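Side-chain contacts in chitinase (PDB 4TXG), which probably binds chitin and hydrolyses its glycosidic bonds, breaking the polysaccharide down: residues S162-K167 with F602-G607; I504-D507 with K513-P516. All blocks are in the same frame, centred on the assembly; numbering follows the deposited sequence.

The first strand of the GH18 barrel, 155-161, runs into the loop that holds 162-167. Contact 1 brings this loop against 602-607, at the end of strand 599-603, and so closes a loop of more than 430 residues where the first and last barrel strands lie side by side. Contact 2 is nested inside it: 504-507 meets 513-516 a few residues on, within the long excursion between strand 466-468 and helix 522-530. The centres of the contacts are about 16 Å apart. W505 joins them, packing on R164, E604 and A606-G607, so the excursion is tied to the C-terminal end of the barrel strands.

Contact 1 of 2, residues S162-K167 with F602-G607; sequences SWRTGK and FWELAG
R164 holds E604 side-on through two nitrogens, one for each carboxylate oxygen: NE of R164 lies 2.9 Å from OE2 of E604, and NH2 of R164 lies 3.0 Å from OE1 of E604. Both hydrogen bonds are nearly straight (167° and 166°). The oxygens lie close to the guanidinium plane, but each is approached from above the carboxylate plane, because the two groups are turned 46° apart. R164 reaches across with its chain extended from CG to NE, and its CD rests 3.6 Å from CB of A606. E604 OE2 also takes a hydrogen bond from T161 OG1, at the end of strand 155-161. Beside the ion pair, the six-membered rings of W163 and W603 approach from opposite directions, with 4.0 Å between the two CZ2 atoms; W163 sits at the edge of the W603 ring. NE1 of W163 lies over one face of the R164 guanidinium, offset toward its rim, and W505 makes a cation-pi contact with the same group. E604 follows a cis peptide after W603, a familiar feature of the GH18 substrate cleft. Two charged bonds plus T161 fix the carboxylate's rotation and would probably keep it ionised.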
loop_
_atom_site.group_PDB
_atom_site.type_symbol
_atom_site.label_atom_id
_atom_site.label_comp_id
_atom_site.label_asym_id
_atom_site.label_seq_id
_atom_site.Cartn_x
_atom_site.Cartn_y
_atom_site.Cartn_z
ATOM N N SER A 162 16.208 -1.459 -8.164
ATOM C CA SER A 162 17.519 -2.089 -8.369
ATOM C C SER A 162 18.088 -1.904 -9.763
ATOM O O SER A 162 19.281 -2.152 -9.986
ATOM C CB SER A 162 17.424 -3.590 -8.078
ATOM O OG SER A 162 16.615 -4.251 -9.045
ATOM N N TRP A 163 17.246 -1.481 -10.705
ATOM C CA TRP A 163 17.624 -1.581 -12.108
ATOM C C TRP A 163 18.189 -0.318 -12.749
ATOM O O TRP A 163 18.436 -0.314 -13.951
ATOM C CB TRP A 163 16.429 -2.074 -12.940
ATOM C CG TRP A 163 15.096 -1.389 -12.713
ATOM C CD1 TRP A 163 14.611 -0.290 -13.372
ATOM C CD2 TRP A 163 14.062 -1.796 -11.807
ATOM N NE1 TRP A 163 13.350 0.020 -12.917
ATOM C CE2 TRP A 163 12.988 -0.893 -11.956
ATOM C CE3 TRP A 163 13.939 -2.838 -10.879
ATOM C CZ2 TRP A 163 11.812 -0.997 -11.217
ATOM C CZ3 TRP A 163 12.773 -2.939 -10.142
ATOM C CH2 TRP A 163 11.725 -2.024 -10.313
ATOM N N ARG A 164 18.425 0.737 -11.974
ATOM C CA ARG A 164 19.018 1.948 -12.545
ATOM C C ARG A 164 20.518 2.021 -12.231
ATOM O O ARG A 164 21.007 2.945 -11.578
ATOM C CB ARG A 164 18.273 3.189 -12.050
ATOM C CG ARG A 164 16.762 3.068 -12.312
ATOM C CD ARG A 164 16.001 4.383 -12.170
ATOM N NE ARG A 164 14.571 4.140 -12.340
ATOM C CZ ARG A 164 13.972 4.042 -13.520
ATOM N NH1 ARG A 164 14.675 4.203 -14.634
ATOM N NH2 ARG A 164 12.667 3.790 -13.588
ATOM N N THR A 165 21.241 1.027 -12.736
ATOM C CA THR A 165 22.647 0.837 -12.420
ATOM C C THR A 165 23.541 1.676 -13.312
ATOM O O THR A 165 24.728 1.832 -13.035
ATOM C CB THR A 165 23.057 -0.626 -12.583
ATOM O OG1 THR A 165 22.965 -0.981 -13.971
ATOM C CG2 THR A 165 22.138 -1.518 -11.771
ATOM N N GLY A 166 22.964 2.190 -14.394
ATOM C CA GLY A 166 23.715 2.970 -15.360
ATOM C C GLY A 166 24.636 2.177 -16.274
ATOM O O GLY A 166 25.347 2.766 -17.086
ATOM N N LYS A 167 24.630 0.852 -16.168
ATOM C CA LYS A 167 25.601 0.052 -16.927
ATOM C C LYS A 167 25.328 0.067 -18.434
ATOM O O LYS A 167 26.233 -0.181 -19.238
ATOM C CB LYS A 167 25.627 -1.392 -16.414
ATOM C CG LYS A 167 26.126 -1.543 -14.981
ATOM C CD LYS A 167 27.573 -1.091 -14.842
ATOM C CE LYS A 167 28.086 -1.279 -13.415
ATOM N NZ LYS A 167 29.531 -0.914 -13.299
ATOM N N PHE A 602 6.726 6.760 -1.239
ATOM C CA PHE A 602 6.717 7.169 -2.642
ATOM C C PHE A 602 7.464 6.182 -3.530
ATOM O O PHE A 602 8.444 5.556 -3.115
ATOM C CB PHE A 602 7.289 8.596 -2.800
ATOM C CG PHE A 602 8.608 8.809 -2.125
ATOM C CD1 PHE A 602 9.787 8.554 -2.799
ATOM C CD2 PHE A 602 8.672 9.274 -0.824
ATOM C CE1 PHE A 602 11.011 8.757 -2.186
ATOM C CE2 PHE A 602 9.900 9.478 -0.206
ATOM C CZ PHE A 602 11.066 9.216 -0.890
ATOM N N TRP A 603 6.936 6.016 -4.741
ATOM C CA TRP A 603 7.587 5.278 -5.810
ATOM C C TRP A 603 7.917 6.287 -6.902
ATOM O O TRP A 603 6.990 6.929 -7.392
ATOM C CB TRP A 603 6.648 4.201 -6.368
ATOM C CG TRP A 603 7.275 3.422 -7.466
ATOM C CD1 TRP A 603 7.440 3.816 -8.766
ATOM C CD2 TRP A 603 7.867 2.130 -7.358
ATOM N NE1 TRP A 603 8.103 2.842 -9.475
ATOM C CE2 TRP A 603 8.364 1.789 -8.636
ATOM C CE3 TRP A 603 8.019 1.215 -6.304
ATOM C CZ2 TRP A 603 9.005 0.575 -8.889
ATOM C CZ3 TRP A 603 8.648 0.015 -6.560
ATOM C CH2 TRP A 603 9.135 -0.297 -7.839
ATOM N N GLU A 604 9.177 6.469 -7.300
ATOM C CA GLU A 604 10.377 5.859 -6.732
ATOM C C GLU A 604 11.400 6.975 -6.537
ATOM O O GLU A 604 11.240 8.067 -7.085
ATOM C CB GLU A 604 10.950 4.786 -7.668
ATOM C CG GLU A 604 11.200 5.350 -9.074
ATOM C CD GLU A 604 11.929 4.399 -10.004
ATOM O OE1 GLU A 604 11.284 3.875 -10.947
ATOM O OE2 GLU A 604 13.144 4.194 -9.808
ATOM N N LEU A 605 12.458 6.701 -5.780
ATOM C CA LEU A 605 13.452 7.725 -5.460
ATOM C C LEU A 605 14.028 8.408 -6.708
ATOM O O LEU A 605 14.204 9.629 -6.735
ATOM C CB LEU A 605 14.572 7.109 -4.623
ATOM C CG LEU A 605 14.193 6.916 -3.150
ATOM C CD1 LEU A 605 15.046 5.827 -2.499
ATOM C CD2 LEU A 605 14.368 8.234 -2.406
ATOM N N ALA A 606 14.284 7.632 -7.755
ATOM C CA ALA A 606 14.936 8.170 -8.953
ATOM C C ALA A 606 14.070 9.160 -9.736
ATOM O O ALA A 606 14.567 9.848 -10.631
ATOM C CB ALA A 606 15.366 7.039 -9.865
ATOM N N GLY A 607 12.785 9.232 -9.416
ATOM C CA GLY A 607 11.898 10.151 -10.112
ATOM C C GLY A 607 11.858 11.564 -9.547
ATOM O O GLY A 607 11.331 12.474 -10.192
#

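Contact 2 of 2, residues I504-D507 with K513-P516; sequences IWHD and KEIP
The H506 imidazole carries the side chain of E514 on one face. The CG methylene of E514 stands 4.0 Å from the centroid of the H506 ring, 23° off its normal, in a CH-pi contact displaced toward the CG side: CG of E514 is 3.7 Å from CG of H506. CB of E514 follows over CD2 of the same ring. The two side chains cross at about a right angle, with ring and carboxylate planes 45° apart. ND1 of H506 is hydrogen-bonded to the backbone O of N503, while OE2 of E514 is held by N503 ND2 and G500 N. The two polar ends are thus turned to a common neighbour, N503, and ND1 of H506 remains 4.1 Å from OE2 of E514; the nearby carboxylate could still favour a protonated imidazole.

Beside this pair, the backbones are joined by a hydrogen bond from I515 N to D507 O, 3.0 Å long. A water bridges the same two residues, accepting from D507 N and donating to I515 O at 2.7 Å. I515 lays CG1 and CD1 along the D507 carbonyl, and CD1 of I515 comes 4.1 Å from CB of D507. Direct bond and water together hold together the two ends of a short loop at the surface. Both segments belong to the excursion between strand 466-468 and helix 522-530, and W505 leads from it to the end of barrel strand 599-603.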
loop_
_atom_site.group_PDB
_atom_site.type_symbol
_atom_site.label_atom_id
_atom_site.label_comp_id
_atom_site.label_asym_id
_atom_site.label_seq_id
_atom_site.Cartn_x
_atom_site.Cartn_y
_atom_site.Cartn_z
ATOM N N ILE A 504 9.295 8.415 -21.574
ATOM C CA ILE A 504 10.714 8.052 -21.603
ATOM C C ILE A 504 11.093 6.938 -20.630
ATOM O O ILE A 504 12.143 6.323 -20.780
ATOM C CB ILE A 504 11.626 9.281 -21.343
ATOM C CG1 ILE A 504 11.661 9.681 -19.865
ATOM C CG2 ILE A 504 11.208 10.446 -22.234
ATOM C CD1 ILE A 504 12.778 10.712 -19.553
ATOM N N TRP A 505 10.241 6.669 -19.645
ATOM C CA TRP A 505 10.491 5.563 -18.725
ATOM C C TRP A 505 9.646 4.344 -19.096
ATOM O O TRP A 505 9.228 3.578 -18.231
ATOM C CB TRP A 505 10.214 5.990 -17.287
ATOM C CG TRP A 505 11.440 6.483 -16.580
ATOM C CD1 TRP A 505 12.653 6.774 -17.136
ATOM C CD2 TRP A 505 11.569 6.737 -15.177
ATOM N NE1 TRP A 505 13.534 7.189 -16.161
ATOM C CE2 TRP A 505 12.889 7.178 -14.950
ATOM C CE3 TRP A 505 10.696 6.629 -14.091
ATOM C CZ2 TRP A 505 13.360 7.508 -13.674
ATOM C CZ3 TRP A 505 11.165 6.964 -12.828
ATOM C CH2 TRP A 505 12.482 7.390 -12.631
ATOM N N HIS A 506 9.414 4.165 -20.393
ATOM C CA HIS A 506 8.665 3.014 -20.894
ATOM C C HIS A 506 9.354 1.680 -20.629
ATOM O O HIS A 506 10.579 1.610 -20.480
ATOM C CB HIS A 506 8.439 3.147 -22.398
ATOM C CG HIS A 506 9.709 3.260 -23.184
ATOM N ND1 HIS A 506 10.213 4.470 -23.614
ATOM C CD2 HIS A 506 10.587 2.318 -23.600
ATOM C CE1 HIS A 506 11.343 4.267 -24.267
ATOM N NE2 HIS A 506 11.593 2.970 -24.276
ATOM N N ASP A 507 8.547 0.627 -20.574
ATOM C CA ASP A 507 9.030 -0.738 -20.711
ATOM C C ASP A 507 9.040 -1.116 -22.193
ATOM O O ASP A 507 8.436 -0.430 -23.024
ATOM C CB ASP A 507 8.154 -1.715 -19.921
ATOM C CG ASP A 507 8.282 -1.533 -18.418
ATOM O OD1 ASP A 507 9.390 -1.197 -17.950
ATOM O OD2 ASP A 507 7.272 -1.726 -17.705
ATOM N N LYS A 513 10.002 -3.223 -28.737
ATOM C CA LYS A 513 9.287 -1.985 -29.027
ATOM C C LYS A 513 8.743 -1.332 -27.754
ATOM O O LYS A 513 8.327 -2.013 -26.816
ATOM C CB LYS A 513 8.144 -2.253 -30.008
ATOM C CG LYS A 513 7.407 -1.006 -30.471
ATOM C CD LYS A 513 6.232 -1.355 -31.372
ATOM C CE LYS A 513 5.494 -0.103 -31.823
ATOM N NZ LYS A 513 4.327 -0.440 -32.681
ATOM N N GLU A 514 8.751 -0.005 -27.736
ATOM C CA GLU A 514 8.209 0.767 -26.627
ATOM C C GLU A 514 6.735 0.435 -26.354
ATOM O O GLU A 514 5.913 0.398 -27.267
ATOM C CB GLU A 514 8.381 2.261 -26.923
ATOM C CG GLU A 514 7.451 3.166 -26.167
ATOM C CD GLU A 514 7.391 4.567 -26.751
ATOM O OE1 GLU A 514 7.660 4.743 -27.956
ATOM O OE2 GLU A 514 7.073 5.495 -25.995
ATOM N N ILE A 515 6.412 0.176 -25.094
ATOM C CA ILE A 515 5.019 0.044 -24.666
ATOM C C ILE A 515 4.489 1.415 -24.246
ATOM O O ILE A 515 5.025 2.007 -23.313
ATOM C CB ILE A 515 4.894 -0.941 -23.489
ATOM C CG1 ILE A 515 5.426 -2.320 -23.897
ATOM C CG2 ILE A 515 3.458 -1.013 -22.992
ATOM C CD1 ILE A 515 5.580 -3.281 -22.735
ATOM N N PRO A 516 3.443 1.924 -24.931
ATOM C CA PRO A 516 2.861 3.239 -24.618
ATOM C C PRO A 516 2.339 3.331 -23.190
ATOM O O PRO A 516 2.017 2.302 -22.591
ATOM C CB PRO A 516 1.695 3.362 -25.610
ATOM C CG PRO A 516 1.999 2.375 -26.691
ATOM C CD PRO A 516 2.701 1.244 -26.006
HETATM O O HOH W 1 5.701 1.338 -20.832
#